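Long-range contacts in surface glycan binding protein B (Bacteroides ovatus, PDB 6E57), which binds mixed-linkage beta-glucan and, as a surface glycan-binding protein of a gut Bacteroides, probably captures cereal glucan at the cell surface for uptake: residues A163-G168 and V201-D206; L313-H318 and V414-V419; T349-Y354 and N384-L389. All blocks are in the same frame, centred on the assembly; numbering follows the deposited sequence.

Contact 1. Residues A163-G168 and V201-D206; sequences AILLGG and VLQDAD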
ATOM      1  N   ALA A 163     -23.696  -8.953  -8.499  1.00 47.10           N
ATOM      2  CA  ALA A 163     -23.995  -7.827  -7.615  1.00 46.70           C
ATOM      3  C   ALA A 163     -22.958  -7.730  -6.489  1.00 45.74           C
ATOM      4  O   ALA A 163     -22.397  -8.734  -6.053  1.00 44.54           O
ATOM      5  CB  ALA A 163     -25.391  -7.960  -7.061  1.00 46.45           C
ATOM      6  N   ILE A 164     -22.716  -6.494  -6.040  1.00 46.63           N
ATOM      7  CA  ILE A 164     -21.924  -6.203  -4.858  1.00 47.75           C
ATOM      8  C   ILE A 164     -22.835  -5.502  -3.846  1.00 49.31           C
ATOM      9  O   ILE A 164     -23.574  -4.591  -4.213  1.00 50.67           O
ATOM     10  CB  ILE A 164     -20.697  -5.335  -5.199  1.00 48.24           C
ATOM     11  CG1 ILE A 164     -19.802  -5.990  -6.253  1.00 47.91           C
ATOM     12  CG2 ILE A 164     -19.922  -4.999  -3.932  1.00 49.43           C
ATOM     13  CD1 ILE A 164     -18.797  -5.051  -6.871  1.00 47.39           C
ATOM     14  N   LEU A 165     -22.764  -5.937  -2.584  1.00 50.42           N
ATOM     15  CA  LEU A 165     -23.522  -5.335  -1.489  1.00 52.31           C
ATOM     16  C   LEU A 165     -22.596  -4.398  -0.705  1.00 51.91           C
ATOM     17  O   LEU A 165     -21.506  -4.795  -0.292  1.00 51.49           O
ATOM     18  CB  LEU A 165     -24.091  -6.437  -0.587  1.00 53.79           C
ATOM     19  CG  LEU A 165     -24.915  -7.520  -1.287  1.00 54.86           C
ATOM     20  CD1 LEU A 165     -25.471  -8.510  -0.275  1.00 55.57           C
ATOM     21  CD2 LEU A 165     -26.043  -6.917  -2.114  1.00 55.14           C
ATOM     22  N   LEU A 166     -23.046  -3.151  -0.520  1.00 50.69           N
ATOM     23  CA  LEU A 166     -22.280  -2.113   0.149  1.00 50.91           C
ATOM     24  C   LEU A 166     -23.227  -1.277   1.015  1.00 53.10           C
ATOM     25  O   LEU A 166     -24.025  -0.490   0.493  1.00 52.26           O
ATOM     26  CB  LEU A 166     -21.583  -1.255  -0.912  1.00 50.29           C
ATOM     27  CG  LEU A 166     -20.371  -0.456  -0.435  1.00 50.59           C
ATOM     28  CD1 LEU A 166     -19.492  -0.065  -1.613  1.00 51.70           C
ATOM     29  CD2 LEU A 166     -20.792   0.779   0.344  1.00 50.93           C
ATOM     30  N   GLY A 167     -23.134  -1.478   2.334  1.00 55.56           N
ATOM     31  CA  GLY A 167     -23.869  -0.702   3.330  1.00 58.42           C
ATOM     32  C   GLY A 167     -25.342  -0.545   2.984  1.00 62.38           C
ATOM     33  O   GLY A 167     -25.856   0.574   2.920  1.00 63.52           O
ATOM     34  N   GLY A 168     -26.016  -1.675   2.745  1.00 64.47           N
ATOM     35  CA  GLY A 168     -27.456  -1.698   2.515  1.00 66.04           C
ATOM     36  C   GLY A 168     -27.824  -1.580   1.044  1.00 65.08           C
ATOM     37  O   GLY A 168     -28.874  -2.075   0.639  1.00 70.56           O
ATOM     38  N   VAL A 201     -19.678  -7.524   0.066  1.00 45.55           N
ATOM     39  CA  VAL A 201     -20.021  -8.912  -0.190  1.00 46.44           C
ATOM     40  C   VAL A 201     -20.303  -9.060  -1.692  1.00 46.72           C
ATOM     41  O   VAL A 201     -21.001  -8.230  -2.274  1.00 47.44           O
ATOM     42  CB  VAL A 201     -21.227  -9.340   0.669  1.00 48.10           C
ATOM     43  CG1 VAL A 201     -21.786 -10.692   0.251  1.00 49.21           C
ATOM     44  CG2 VAL A 201     -20.886  -9.337   2.151  1.00 47.93           C
ATOM     45  N   LEU A 202     -19.741 -10.114  -2.298  1.00 45.33           N
ATOM     46  CA  LEU A 202     -19.940 -10.443  -3.710  1.00 45.49           C
ATOM     47  C   LEU A 202     -21.065 -11.475  -3.821  1.00 46.78           C
ATOM     48  O   LEU A 202     -21.049 -12.467  -3.104  1.00 46.91           O
ATOM     49  CB  LEU A 202     -18.640 -11.011  -4.285  1.00 45.12           C
ATOM     50  CG  LEU A 202     -17.377 -10.199  -4.009  1.00 44.74           C
ATOM     51  CD1 LEU A 202     -16.156 -10.899  -4.586  1.00 43.73           C
ATOM     52  CD2 LEU A 202     -17.503  -8.789  -4.565  1.00 44.71           C
ATOM     53  N   GLN A 203     -22.012 -11.241  -4.737  1.00 48.86           N
ATOM     54  CA  GLN A 203     -23.194 -12.100  -4.896  1.00 51.68           C
ATOM     55  C   GLN A 203     -23.192 -12.755  -6.285  1.00 54.11           C
ATOM     56  O   GLN A 203     -22.903 -12.104  -7.285  1.00 53.65           O
ATOM     57  CB  GLN A 203     -24.471 -11.289  -4.662  1.00 53.25           C
ATOM     58  CG  GLN A 203     -25.753 -12.087  -4.866  1.00 52.79           C
ATOM     59  CD  GLN A 203     -26.931 -11.492  -4.134  1.00 51.98           C
ATOM     60  OE1 GLN A 203     -26.926 -11.363  -2.911  1.00 53.68           O
ATOM     61  NE2 GLN A 203     -27.959 -11.128  -4.883  1.00 47.68           N
ATOM     62  N   ASP A 204     -23.536 -14.050  -6.312  1.00 58.09           N
ATOM     63  CA  ASP A 204     -23.675 -14.864  -7.531  1.00 60.58           C
ATOM     64  C   ASP A 204     -25.024 -14.587  -8.204  1.00 60.58           C
ATOM     65  O   ASP A 204     -25.886 -13.910  -7.642  1.00 59.26           O
ATOM     66  CB  ASP A 204     -23.604 -16.363  -7.215  1.00 62.61           C
ATOM     67  CG  ASP A 204     -22.238 -16.995  -7.399  1.00 63.40           C
ATOM     68  OD1 ASP A 204     -21.389 -16.381  -8.079  1.00 66.99           O
ATOM     69  OD2 ASP A 204     -22.041 -18.106  -6.868  1.00 69.25           O
ATOM     70  N   ALA A 205     -25.192 -15.157  -9.403  1.00 59.30           N
ATOM     71  CA  ALA A 205     -26.477 -15.208 -10.102  1.00 59.35           C
ATOM     72  C   ALA A 205     -27.402 -16.230  -9.424  1.00 61.32           C
ATOM     73  O   ALA A 205     -28.626 -16.102  -9.494  1.00 63.43           O
ATOM     74  CB  ALA A 205     -26.253 -15.554 -11.552  1.00 58.50           C
ATOM     75  N   ASP A 206     -26.800 -17.253  -8.803  1.00 62.08           N
ATOM     76  CA  ASP A 206     -27.503 -18.259  -8.002  1.00 61.75           C
ATOM     77  C   ASP A 206     -28.034 -17.637  -6.705  1.00 59.68           C
ATOM     78  O   ASP A 206     -29.090 -18.029  -6.223  1.00 61.07           O
ATOM     79  CB  ASP A 206     -26.595 -19.447  -7.675  1.00 62.51           C
ATOM     80  CG  ASP A 206     -26.264 -20.307  -8.880  1.00 63.49           C
ATOM     81  OD1 ASP A 206     -26.298 -19.776 -10.007  1.00 64.56           O
ATOM     82  OD2 ASP A 206     -25.986 -21.505  -8.682  1.00 68.27           O
TER

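Contact 2. Residues L313-H318 and V414-V419; sequences LWSGHH and VDLVTV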
ATOM      1  N   LEU A 313      24.853  14.761 -15.147  1.00 33.61           N
ATOM      2  CA  LEU A 313      26.253  14.386 -15.246  1.00 33.53           C
ATOM      3  C   LEU A 313      26.657  14.269 -16.717  1.00 33.17           C
ATOM      4  O   LEU A 313      27.791  14.558 -17.064  1.00 33.35           O
ATOM      5  CB  LEU A 313      26.478  13.062 -14.510  1.00 34.05           C
ATOM      6  CG  LEU A 313      26.262  13.105 -12.998  1.00 34.75           C
ATOM      7  CD1 LEU A 313      26.514  11.738 -12.381  1.00 35.67           C
ATOM      8  CD2 LEU A 313      27.148  14.157 -12.347  1.00 34.05           C
ATOM      9  N   TRP A 314      25.728  13.826 -17.566  1.00 33.48           N
ATOM     10  CA  TRP A 314      26.002  13.649 -18.978  1.00 34.69           C
ATOM     11  C   TRP A 314      24.690  13.624 -19.765  1.00 35.79           C
ATOM     12  O   TRP A 314      23.671  13.176 -19.257  1.00 37.05           O
ATOM     13  CB  TRP A 314      26.815  12.369 -19.201  1.00 35.28           C
ATOM     14  CG  TRP A 314      27.190  12.127 -20.630  1.00 35.81           C
ATOM     15  CD1 TRP A 314      28.359  12.471 -21.243  1.00 36.43           C
ATOM     16  CD2 TRP A 314      26.386  11.483 -21.632  1.00 35.62           C
ATOM     17  NE1 TRP A 314      28.337  12.087 -22.557  1.00 37.44           N
ATOM     18  CE2 TRP A 314      27.138  11.482 -22.825  1.00 35.82           C
ATOM     19  CE3 TRP A 314      25.107  10.920 -21.640  1.00 35.36           C
ATOM     20  CZ2 TRP A 314      26.654  10.927 -24.008  1.00 35.45           C
ATOM     21  CZ3 TRP A 314      24.625  10.378 -22.809  1.00 35.63           C
ATOM     22  CH2 TRP A 314      25.392  10.382 -23.975  1.00 35.46           C
ATOM     23  N   SER A 315      24.761  14.084 -21.018  1.00 37.26           N
ATOM     24  CA  SER A 315      23.619  14.174 -21.927  1.00 37.59           C
ATOM     25  C   SER A 315      24.065  13.821 -23.352  1.00 36.63           C
ATOM     26  O   SER A 315      25.181  14.146 -23.747  1.00 37.91           O
ATOM     27  CB  SER A 315      23.027  15.554 -21.865  1.00 39.67           C
ATOM     28  OG  SER A 315      21.831  15.622 -22.618  1.00 42.02           O
ATOM     29  N   GLY A 316      23.191  13.153 -24.115  1.00 34.29           N
ATOM     30  CA  GLY A 316      23.478  12.797 -25.510  1.00 34.56           C
ATOM     31  C   GLY A 316      22.669  11.602 -25.992  1.00 34.30           C
ATOM     32  O   GLY A 316      21.522  11.423 -25.600  1.00 36.24           O
ATOM     33  N   HIS A 317      23.281  10.797 -26.869  1.00 34.05           N
ATOM     34  CA  HIS A 317      22.656   9.624 -27.486  1.00 34.43           C
ATOM     35  C   HIS A 317      23.753   8.644 -27.927  1.00 33.87           C
ATOM     36  O   HIS A 317      24.181   8.659 -29.087  1.00 34.39           O
ATOM     37  CB  HIS A 317      21.749  10.064 -28.643  1.00 34.48           C
ATOM     38  CG  HIS A 317      20.972   8.954 -29.266  1.00 36.64           C
ATOM     39  ND1 HIS A 317      19.943   8.307 -28.604  1.00 37.35           N
ATOM     40  CD2 HIS A 317      21.052   8.384 -30.488  1.00 36.75           C
ATOM     41  CE1 HIS A 317      19.429   7.383 -29.390  1.00 37.43           C
ATOM     42  NE2 HIS A 317      20.093   7.409 -30.552  1.00 37.44           N
ATOM     43  N   HIS A 318      24.189   7.795 -26.986  1.00 32.51           N
ATOM     44  CA  HIS A 318      25.389   6.976 -27.121  1.00 31.47           C
ATOM     45  C   HIS A 318      25.039   5.481 -27.145  1.00 31.53           C
ATOM     46  O   HIS A 318      24.606   4.928 -26.137  1.00 30.44           O
ATOM     47  CB  HIS A 318      26.357   7.294 -25.979  1.00 31.42           C
ATOM     48  CG  HIS A 318      27.656   6.578 -26.101  1.00 32.24           C
ATOM     49  ND1 HIS A 318      28.730   7.118 -26.779  1.00 33.09           N
ATOM     50  CD2 HIS A 318      28.048   5.365 -25.657  1.00 32.20           C
ATOM     51  CE1 HIS A 318      29.736   6.271 -26.738  1.00 33.73           C
ATOM     52  NE2 HIS A 318      29.343   5.188 -26.056  1.00 33.71           N
ATOM     53  N   VAL A 414      22.458   5.250 -24.192  1.00 28.00           N
ATOM     54  CA  VAL A 414      22.421   6.065 -22.985  1.00 29.46           C
ATOM     55  C   VAL A 414      22.125   7.507 -23.413  1.00 30.32           C
ATOM     56  O   VAL A 414      22.866   8.074 -24.218  1.00 31.00           O
ATOM     57  CB  VAL A 414      23.739   5.963 -22.198  1.00 28.19           C
ATOM     58  CG1 VAL A 414      23.812   6.991 -21.081  1.00 29.03           C
ATOM     59  CG2 VAL A 414      23.960   4.558 -21.659  1.00 27.35           C
ATOM     60  N   ASP A 415      21.039   8.076 -22.878  1.00 32.00           N
ATOM     61  CA  ASP A 415      20.531   9.391 -23.293  1.00 33.88           C
ATOM     62  C   ASP A 415      20.755  10.448 -22.200  1.00 33.74           C
ATOM     63  O   ASP A 415      20.902  11.629 -22.517  1.00 35.09           O
ATOM     64  CB  ASP A 415      19.047   9.316 -23.662  1.00 35.97           C
ATOM     65  CG  ASP A 415      18.741   8.432 -24.860  1.00 37.22           C
ATOM     66  OD1 ASP A 415      19.527   8.469 -25.831  1.00 38.47           O
ATOM     67  OD2 ASP A 415      17.709   7.716 -24.816  1.00 37.25           O
ATOM     68  N   LEU A 416      20.743  10.035 -20.926  1.00 32.82           N
ATOM     69  CA  LEU A 416      20.947  10.949 -19.796  1.00 33.19           C
ATOM     70  C   LEU A 416      21.504  10.177 -18.590  1.00 32.43           C
ATOM     71  O   LEU A 416      21.176   9.012 -18.376  1.00 32.59           O
ATOM     72  CB  LEU A 416      19.610  11.613 -19.451  1.00 32.86           C
ATOM     73  CG  LEU A 416      19.694  12.882 -18.602  1.00 33.74           C
ATOM     74  CD1 LEU A 416      20.215  14.051 -19.422  1.00 34.06           C
ATOM     75  CD2 LEU A 416      18.340  13.222 -17.999  1.00 32.95           C
ATOM     76  N   VAL A 417      22.366  10.843 -17.816  1.00 32.12           N
ATOM     77  CA  VAL A 417      22.801  10.354 -16.512  1.00 31.20           C
ATOM     78  C   VAL A 417      22.702  11.516 -15.521  1.00 31.88           C
ATOM     79  O   VAL A 417      23.286  12.579 -15.753  1.00 32.02           O
ATOM     80  CB  VAL A 417      24.228   9.776 -16.547  1.00 29.99           C
ATOM     81  CG1 VAL A 417      24.641   9.235 -15.187  1.00 29.09           C
ATOM     82  CG2 VAL A 417      24.384   8.707 -17.617  1.00 30.09           C
ATOM     83  N   THR A 418      21.958  11.298 -14.429  1.00 32.23           N
ATOM     84  CA  THR A 418      21.762  12.298 -13.386  1.00 33.68           C
ATOM     85  C   THR A 418      22.089  11.691 -12.018  1.00 33.06           C
ATOM     86  O   THR A 418      22.193  10.477 -11.879  1.00 31.48           O
ATOM     87  CB  THR A 418      20.331  12.851 -13.400  1.00 35.20           C
ATOM     88  OG1 THR A 418      19.440  11.841 -12.925  1.00 35.19           O
ATOM     89  CG2 THR A 418      19.892  13.314 -14.772  1.00 36.47           C
ATOM     90  N   VAL A 419      22.243  12.569 -11.022  1.00 34.11           N
ATOM     91  CA  VAL A 419      22.434  12.187  -9.624  1.00 35.28           C
ATOM     92  C   VAL A 419      21.687  13.202  -8.751  1.00 38.25           C
ATOM     93  O   VAL A 419      21.547  14.359  -9.147  1.00 39.49           O
ATOM     94  CB  VAL A 419      23.933  12.111  -9.265  1.00 34.68           C
ATOM     95  CG1 VAL A 419      24.632  13.453  -9.434  1.00 34.33           C
ATOM     96  CG2 VAL A 419      24.147  11.573  -7.861  1.00 35.34           C
TER

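Contact 3. Residues T349-Y354 and N384-L389; sequences TLKVVY and NGEYTL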
ATOM      1  N   THR A 349      21.419   8.910  -5.420  1.00 35.73           N
ATOM      2  CA  THR A 349      20.729   8.092  -6.408  1.00 36.03           C
ATOM      3  C   THR A 349      21.213   8.465  -7.811  1.00 35.45           C
ATOM      4  O   THR A 349      20.976   9.582  -8.270  1.00 35.66           O
ATOM      5  CB  THR A 349      19.209   8.272  -6.319  1.00 36.88           C
ATOM      6  OG1 THR A 349      18.821   8.070  -4.961  1.00 39.65           O
ATOM      7  CG2 THR A 349      18.451   7.312  -7.209  1.00 36.91           C
ATOM      8  N   LEU A 350      21.891   7.518  -8.472  1.00 34.75           N
ATOM      9  CA  LEU A 350      22.254   7.644  -9.875  1.00 33.17           C
ATOM     10  C   LEU A 350      21.064   7.172 -10.715  1.00 33.66           C
ATOM     11  O   LEU A 350      20.391   6.214 -10.338  1.00 34.03           O
ATOM     12  CB  LEU A 350      23.505   6.805 -10.159  1.00 31.91           C
ATOM     13  CG  LEU A 350      24.160   7.039 -11.520  1.00 31.25           C
ATOM     14  CD1 LEU A 350      24.939   8.342 -11.535  1.00 31.50           C
ATOM     15  CD2 LEU A 350      25.076   5.885 -11.885  1.00 31.26           C
ATOM     16  N   LYS A 351      20.815   7.870 -11.830  1.00 35.30           N
ATOM     17  CA  LYS A 351      19.753   7.541 -12.779  1.00 35.84           C
ATOM     18  C   LYS A 351      20.349   7.515 -14.189  1.00 33.87           C
ATOM     19  O   LYS A 351      21.025   8.449 -14.580  1.00 35.42           O
ATOM     20  CB  LYS A 351      18.620   8.569 -12.702  1.00 39.14           C
ATOM     21  CG  LYS A 351      17.494   8.384 -13.715  1.00 42.86           C
ATOM     22  CD  LYS A 351      16.503   9.533 -13.754  1.00 48.74           C
ATOM     23  CE  LYS A 351      15.656   9.634 -12.501  1.00 54.29           C
ATOM     24  NZ  LYS A 351      14.727  10.789 -12.551  1.00 59.56           N
ATOM     25  N   VAL A 352      20.085   6.436 -14.930  1.00 31.69           N
ATOM     26  CA  VAL A 352      20.477   6.317 -16.330  1.00 31.23           C
ATOM     27  C   VAL A 352      19.206   6.205 -17.176  1.00 31.58           C
ATOM     28  O   VAL A 352      18.475   5.218 -17.053  1.00 31.29           O
ATOM     29  CB  VAL A 352      21.395   5.102 -16.561  1.00 30.50           C
ATOM     30  CG1 VAL A 352      21.826   4.999 -18.018  1.00 30.42           C
ATOM     31  CG2 VAL A 352      22.606   5.123 -15.644  1.00 30.63           C
ATOM     32  N   VAL A 353      18.950   7.222 -18.012  1.00 30.92           N
ATOM     33  CA  VAL A 353      17.855   7.197 -18.982  1.00 32.25           C
ATOM     34  C   VAL A 353      18.370   6.519 -20.256  1.00 31.13           C
ATOM     35  O   VAL A 353      19.319   6.999 -20.873  1.00 31.04           O
ATOM     36  CB  VAL A 353      17.308   8.607 -19.283  1.00 33.83           C
ATOM     37  CG1 VAL A 353      16.138   8.566 -20.260  1.00 33.52           C
ATOM     38  CG2 VAL A 353      16.915   9.347 -18.012  1.00 35.05           C
ATOM     39  N   TYR A 354      17.721   5.414 -20.638  1.00 30.50           N
ATOM     40  CA  TYR A 354      18.160   4.571 -21.745  1.00 30.68           C
ATOM     41  C   TYR A 354      17.017   4.435 -22.756  1.00 31.31           C
ATOM     42  O   TYR A 354      15.853   4.533 -22.391  1.00 33.87           O
ATOM     43  CB  TYR A 354      18.618   3.202 -21.231  1.00 30.64           C
ATOM     44  CG  TYR A 354      17.545   2.410 -20.525  1.00 31.32           C
ATOM     45  CD1 TYR A 354      17.316   2.565 -19.166  1.00 31.95           C
ATOM     46  CD2 TYR A 354      16.746   1.512 -21.215  1.00 32.42           C
ATOM     47  CE1 TYR A 354      16.319   1.855 -18.514  1.00 31.70           C
ATOM     48  CE2 TYR A 354      15.753   0.787 -20.577  1.00 32.04           C
ATOM     49  CZ  TYR A 354      15.536   0.960 -19.223  1.00 31.75           C
ATOM     50  OH  TYR A 354      14.557   0.248 -18.596  1.00 33.45           O
ATOM     51  N   ASN A 384      11.968   1.624 -23.693  1.00 35.92           N
ATOM     52  CA  ASN A 384      12.727   2.718 -23.093  1.00 35.05           C
ATOM     53  C   ASN A 384      12.373   2.829 -21.610  1.00 35.05           C
ATOM     54  O   ASN A 384      11.268   2.468 -21.212  1.00 35.75           O
ATOM     55  CB  ASN A 384      12.419   4.069 -23.741  1.00 34.62           C
ATOM     56  CG  ASN A 384      12.752   4.125 -25.214  1.00 35.70           C
ATOM     57  OD1 ASN A 384      13.376   3.214 -25.751  1.00 36.89           O
ATOM     58  ND2 ASN A 384      12.329   5.189 -25.873  1.00 34.73           N
ATOM     59  N   GLY A 385      13.303   3.362 -20.810  1.00 34.93           N
ATOM     60  CA  GLY A 385      13.086   3.497 -19.379  1.00 36.34           C
ATOM     61  C   GLY A 385      14.183   4.275 -18.672  1.00 38.29           C
ATOM     62  O   GLY A 385      15.069   4.862 -19.299  1.00 37.89           O
ATOM     63  N   GLU A 386      14.088   4.276 -17.340  1.00 39.51           N
ATOM     64  CA  GLU A 386      15.030   4.915 -16.447  1.00 41.46           C
ATOM     65  C   GLU A 386      15.497   3.868 -15.431  1.00 39.23           C
ATOM     66  O   GLU A 386      14.672   3.244 -14.780  1.00 38.72           O
ATOM     67  CB  GLU A 386      14.372   6.098 -15.729  1.00 46.42           C
ATOM     68  CG  GLU A 386      13.564   7.002 -16.643  1.00 51.30           C
ATOM     69  CD  GLU A 386      13.017   8.265 -15.994  1.00 56.97           C
ATOM     70  OE1 GLU A 386      13.160   8.412 -14.757  1.00 62.94           O
ATOM     71  OE2 GLU A 386      12.448   9.105 -16.727  1.00 64.44           O
ATOM     72  N   TYR A 387      16.815   3.683 -15.325  1.00 37.60           N
ATOM     73  CA  TYR A 387      17.424   2.808 -14.322  1.00 36.45           C
ATOM     74  C   TYR A 387      17.952   3.669 -13.167  1.00 36.71           C
ATOM     75  O   TYR A 387      18.817   4.515 -13.383  1.00 38.16           O
ATOM     76  CB  TYR A 387      18.552   1.989 -14.954  1.00 35.43           C
ATOM     77  CG  TYR A 387      19.003   0.806 -14.138  1.00 35.91           C
ATOM     78  CD1 TYR A 387      19.890   0.951 -13.086  1.00 35.82           C
ATOM     79  CD2 TYR A 387      18.536  -0.467 -14.421  1.00 37.52           C
ATOM     80  CE1 TYR A 387      20.297  -0.136 -12.329  1.00 38.78           C
ATOM     81  CE2 TYR A 387      18.936  -1.565 -13.677  1.00 39.68           C
ATOM     82  CZ  TYR A 387      19.818  -1.400 -12.625  1.00 39.75           C
ATOM     83  OH  TYR A 387      20.212  -2.490 -11.901  1.00 44.42           O
ATOM     84  N   THR A 388      17.427   3.460 -11.953  1.00 35.17           N
ATOM     85  CA  THR A 388      17.936   4.150 -10.762  1.00 35.39           C
ATOM     86  C   THR A 388      18.696   3.153  -9.877  1.00 33.27           C
ATOM     87  O   THR A 388      18.347   1.985  -9.799  1.00 32.29           O
ATOM     88  CB  THR A 388      16.822   4.869  -9.990  1.00 36.78           C
ATOM     89  OG1 THR A 388      15.839   3.911  -9.607  1.00 38.46           O
ATOM     90  CG2 THR A 388      16.161   5.970 -10.790  1.00 38.12           C
ATOM     91  N   LEU A 389      19.749   3.650  -9.223  1.00 32.85           N
ATOM     92  CA  LEU A 389      20.609   2.867  -8.354  1.00 32.93           C
ATOM     93  C   LEU A 389      21.197   3.793  -7.288  1.00 33.32           C
ATOM     94  O   LEU A 389      21.744   4.850  -7.614  1.00 34.26           O
ATOM     95  CB  LEU A 389      21.720   2.233  -9.195  1.00 33.94           C
ATOM     96  CG  LEU A 389      22.768   1.437  -8.416  1.00 35.55           C
ATOM     97  CD1 LEU A 389      22.219   0.081  -7.993  1.00 35.70           C
ATOM     98  CD2 LEU A 389      24.039   1.269  -9.234  1.00 35.28           C
TER

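Contact 1. Residues A163-G168 and V201-D206
Ile164 and Leu202 meet on the buried side of a five-stranded mixed sheet whose strand order is consistent with an immunoglobulin-like beta-sandwich domain. Strand 196-203 lies between strands 209-217 and 163-166, so the contact joins two inner neighbours in antiparallel register. The two side chains run side by side in the same direction and touch branch to branch, Ile164 CG1 lying 4.0 Å from Leu202 CD2. A chi1 of -57° places Ile164 CG1 beside its own backbone N and turns CG2 anti to that atom, near Val201 O. Both residues also pack on Leu153 of strand 150-154, while Ile164 reaches Leu185 and Tyr187 and Leu202 reaches Leu158 and Ala212; these neighbours make this the dense face.

The face carrying Ala163, Leu165, Val201 and Gln203 is the solvent side. Ala163 is buried, but the other three remain partly exposed, and Leu165 CB stands 4.3 Å from Val201 CB. Gln203 leaves the strand with CG anti to the backbone N (chi1 177°), which sends its extended chain slantwise past Leu165; the amide oxygen OE1 comes within 4.1 Å of Leu165 CD1. That oxygen is satisfied by Gln209 NE2, so it is tied to the next strand, 209-217.

The backbone bonds also differ in strength. Leu165 N donates to Val201 O at 2.9 Å, almost straight at 171°, and Gln203 N gives a bond of the same length to Ala163 O. Towards the ends the pairing slackens: Val201 N to Leu165 O is weak, and so is Ala163 N to Gln203 O at 3.5 Å, where the carbonyl oxygen is also met weakly by Thr162 OG1.

Contact 2. Residues L313-H318 and V414-V419
The indole of Trp314 lies across Val414, its six-membered ring laid against the Val414 backbone and CG1. Its outer rim does the touching: CZ3 is 3.9 Å from Val414 CG1, and Val414 O sits at the ring edge, near its plane. With CG anti to the backbone N (chi1 -178°), the ring is carried along the strand far enough to lie under the chain's corner, where Gly316 N rests 3.3 Å above one face, offset toward the rim. Glycine, having no side chain, fits against the indole there, and Phe333 meets the same ring edge-to-face.

At the other end Leu313 is the bump. Its branched tip straddles Val419 CG1, with both CD1 and CD2 at 3.9 Å from that methyl group, the two side chains slanting past each other. On the face opposite Trp314, Ser315 CB and OG lie against Leu416 CD1.

The pairing is antiparallel but irregular, in a C-terminal beta domain probably of sandwich type. Leu313 N and Trp314 N both donate to Val417 O, a classic beta bulge, and the register slips again between Ser315 and His318, where strand 299-315 turns the corner into strand 317-321. The latter leads to the glycan pocket at Trp322 and Asp323, and the His318 side chain is about 14 Å from a glucose unit of the bound glycan.

Past the corner, His317 and Asp415 extend in the same direction, imidazole and carboxylate nearly coplanar, 8° apart. His317 ND1 donates to Asp415 OD1 at 2.8 Å, from the syn side of the carboxylate and within the imidazole plane, at an N-H...O angle of 160°. Ser355 OG holds the second oxygen, OD2, while Tyr413 stacks on the His317 ring.

Contact 3. Residues T349-Y354 and N384-L389
Val352 and Tyr387 exchange a pair of backbone hydrogen bonds at the middle of the contact; Tyr387 N reaches Val352 O at 2.8 Å and an almost straight 174°. Equivalent pairs join Leu350 to Leu389 and Tyr354 to Gly385, making six bonds in all. Among the side chains, the charged contact is a long salt bridge, Lys351 NZ lying 3.6 Å from Glu386 OE1. The stronger partner of Lys351 NZ is Glu310, so Glu386 adds a second, more distant carboxylate near an ammonium that is already held.

The lysine stem runs alongside Thr388, with Lys351 CG at 4.0 Å from Thr388 CG2, before it bends at chi3. Thr349 CG2 meets Thr388 CB from an oblique direction.

On the other face, Leu350 and Val352 are buried with Tyr354, while Tyr387 and Leu389 rest on Leu367 of strand 364-369. Tyr354 CG stands between its backbone N and carbonyl carbon (chi1 61°), folding the ring back over the opposite strand. The phenol thereby spreads across Gly385, whose CA lies 3.9 Å from the ring centroid, 27° off the normal, while Tyr387 N comes to the ring edge. Phe381 packs edge-to-face against the same ring. This CH-pi cover is the aromatic rescue of glycine described for antiparallel beta-sheets, an aromatic side chain covering a cross-strand glycine.

Contacts 2 and 3 are joined through the neighbouring strands 349-356 and 412-419, whereas contact 1 lies in a separate sheet, probably of another domain, on the opposite side of the chain's centre, about 42 Å from contact 2 between nearest atoms. Val353 makes the join through probable backbone bonds from Asp415 N and to Leu416 O. All three are partly buried, but no touching residue of contact 1 is exposed, against two in contact 2 and three in contact 3. Contact 1 is regular and mostly aliphatic; contact 3 is regular too, with six backbone bonds, none weak, plus a charged pair and an aromatic cover. Contact 2, whose strand 317-321 runs on toward the glycan pocket, is bulged and has a histidine-carboxylate bond.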